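Local atomic coordinates of O-methyltransferase (Burkholderia thailandensis, PDB entry 3MCZ), a protein that probably transfers a methyl group from S-adenosylmethionine to a hydroxyl group of a substrate, and probably works as a dimer. Residues G280-I285 against L343-R348. Residues are numbered along the deposited sequence; the frame is centred on the assembly and turned at random.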
loop_
_atom_site.group_PDB
_atom_site.type_symbol
_atom_site.label_atom_id
_atom_site.label_comp_id
_atom_site.label_asym_id
_atom_site.label_seq_id
_atom_site.Cartn_x
_atom_site.Cartn_y
_atom_site.Cartn_z
ATOM N N GLY A 280 5.671 13.208 45.927
ATOM C CA GLY A 280 4.792 14.212 45.364
ATOM C C GLY A 280 4.900 14.332 43.847
ATOM O O GLY A 280 4.189 15.130 43.260
ATOM N N GLY A 281 5.810 13.572 43.231
ATOM C CA GLY A 281 6.109 13.695 41.807
ATOM C C GLY A 281 5.266 12.741 40.966
ATOM O O GLY A 281 4.373 12.059 41.464
ATOM N N ALA A 282 5.577 12.689 39.682
ATOM C CA ALA A 282 4.784 11.901 38.735
ATOM C C ALA A 282 5.658 11.219 37.706
ATOM O O ALA A 282 6.665 11.772 37.245
ATOM C CB ALA A 282 3.735 12.795 38.014
ATOM N N LEU A 283 5.227 10.025 37.336
ATOM C CA LEU A 283 5.743 9.301 36.193
ATOM C C LEU A 283 4.704 9.411 35.063
ATOM O O LEU A 283 3.501 9.102 35.271
ATOM C CB LEU A 283 5.924 7.817 36.569
ATOM C CG LEU A 283 6.335 6.889 35.410
ATOM C CD1 LEU A 283 7.652 7.344 34.739
ATOM C CD2 LEU A 283 6.434 5.416 35.838
ATOM N N LEU A 284 5.144 9.854 33.881
ATOM C CA LEU A 284 4.257 9.986 32.734
ATOM C C LEU A 284 4.630 8.933 31.719
ATOM O O LEU A 284 5.798 8.807 31.362
ATOM C CB LEU A 284 4.369 11.356 32.070
ATOM C CG LEU A 284 4.154 12.578 32.959
ATOM C CD1 LEU A 284 4.227 13.875 32.134
ATOM C CD2 LEU A 284 2.842 12.509 33.775
ATOM N N ILE A 285 3.639 8.167 31.276
ATOM C CA ILE A 285 3.842 7.221 30.192
ATOM C C ILE A 285 2.807 7.453 29.104
ATOM O O ILE A 285 1.630 7.319 29.328
ATOM C CB ILE A 285 3.742 5.769 30.652
ATOM C CG1 ILE A 285 4.723 5.471 31.814
ATOM C CG2 ILE A 285 3.971 4.817 29.423
ATOM C CD1 ILE A 285 4.561 4.077 32.465
ATOM N N LEU A 343 -2.283 8.707 27.988
ATOM C CA LEU A 343 -1.282 9.224 28.899
ATOM C C LEU A 343 -1.598 8.704 30.300
ATOM O O LEU A 343 -2.702 8.929 30.842
ATOM C CB LEU A 343 -1.251 10.754 28.860
ATOM C CG LEU A 343 -0.208 11.407 29.782
ATOM C CD1 LEU A 343 1.255 11.086 29.349
ATOM C CD2 LEU A 343 -0.443 12.927 29.799
ATOM N N LEU A 344 -0.686 7.911 30.831
ATOM C CA LEU A 344 -0.790 7.402 32.191
ATOM C C LEU A 344 0.074 8.275 33.067
ATOM O O LEU A 344 1.198 8.643 32.676
ATOM C CB LEU A 344 -0.336 5.944 32.285
ATOM C CG LEU A 344 -1.153 4.922 31.489
ATOM C CD1 LEU A 344 -0.367 3.532 31.518
ATOM C CD2 LEU A 344 -2.554 4.786 32.054
ATOM N N ILE A 345 -0.462 8.633 34.233
ATOM C CA ILE A 345 0.221 9.509 35.160
ATOM C C ILE A 345 0.298 8.749 36.486
ATOM O O ILE A 345 -0.702 8.580 37.193
ATOM C CB ILE A 345 -0.525 10.877 35.290
ATOM C CG1 ILE A 345 -0.711 11.567 33.918
ATOM C CG2 ILE A 345 0.195 11.864 36.263
ATOM C CD1 ILE A 345 -2.180 11.532 33.380
ATOM N N GLY A 346 1.486 8.312 36.842
ATOM C CA GLY A 346 1.701 7.680 38.113
ATOM C C GLY A 346 2.178 8.637 39.165
ATOM O O GLY A 346 3.282 9.172 39.074
ATOM N N GLN A 347 1.408 8.815 40.220
ATOM C CA GLN A 347 1.723 9.846 41.189
ATOM C C GLN A 347 2.265 9.224 42.481
ATOM O O GLN A 347 1.658 8.288 43.010
ATOM C CB GLN A 347 0.450 10.667 41.417
ATOM C CG GLN A 347 -0.234 11.085 40.039
ATOM C CD GLN A 347 -1.758 11.314 40.094
ATOM O OE1 GLN A 347 -2.239 12.201 40.797
ATOM N NE2 GLN A 347 -2.504 10.552 39.287
ATOM N N ARG A 348 3.422 9.701 42.944
ATOM C CA ARG A 348 4.008 9.237 44.202
ATOM C C ARG A 348 3.474 10.115 45.325
ATOM O O ARG A 348 3.490 11.339 45.228
ATOM C CB ARG A 348 5.544 9.280 44.163
ATOM C CG ARG A 348 6.196 8.535 45.325
ATOM C CD ARG A 348 7.712 8.545 45.299
ATOM N NE ARG A 348 8.318 7.641 44.308
ATOM C CZ ARG A 348 8.237 6.314 44.352
ATOM N NH1 ARG A 348 7.546 5.699 45.318
ATOM N NH2 ARG A 348 8.813 5.598 43.407
#
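L283 and I285 pair in antiparallel fashion with G346 and L344, at the step where the parallel run of a Rossmann-like, class I methyltransferase sheet (strand order 3-2-1-4-5-7-6) takes in the reversed strand 341-347. The short strand axes run at 157° to each other. Two hydrogen-bonded pairs carry the ladder. In the first, L283 N gives to G346 O at 2.7 Å and G346 N returns to L283 O. In the second, I285 N gives to L344 O, and L344 N returns to I285 O in a nearly straight bond, 175° at the hydrogen. Beyond them R348 N reaches G281 O at 2.9 Å, and G280 N adds a weak, bent bond to R348 O. The opposite edge of strand 281-288 pairs with strand 251-255.

On one face, L284 and I345 lie side by side. With CG anti to its carbonyl carbon (chi1 -55°), L284 lays CD2 against both branches of I345, CG1 and CG2 each 3.7 Å away. I345 CG2 also touches A282 CB, while L343 CD1 comes to 4.1 Å from L284 CB. The other face carries L283, I285 and L344; I285 and L344 pack there against I322 of helix 319-328. The R348 chain is bent at chi3 and leads away from the ladder, its NE hydrogen-bonded to V277 O and its NH2 to A274 O.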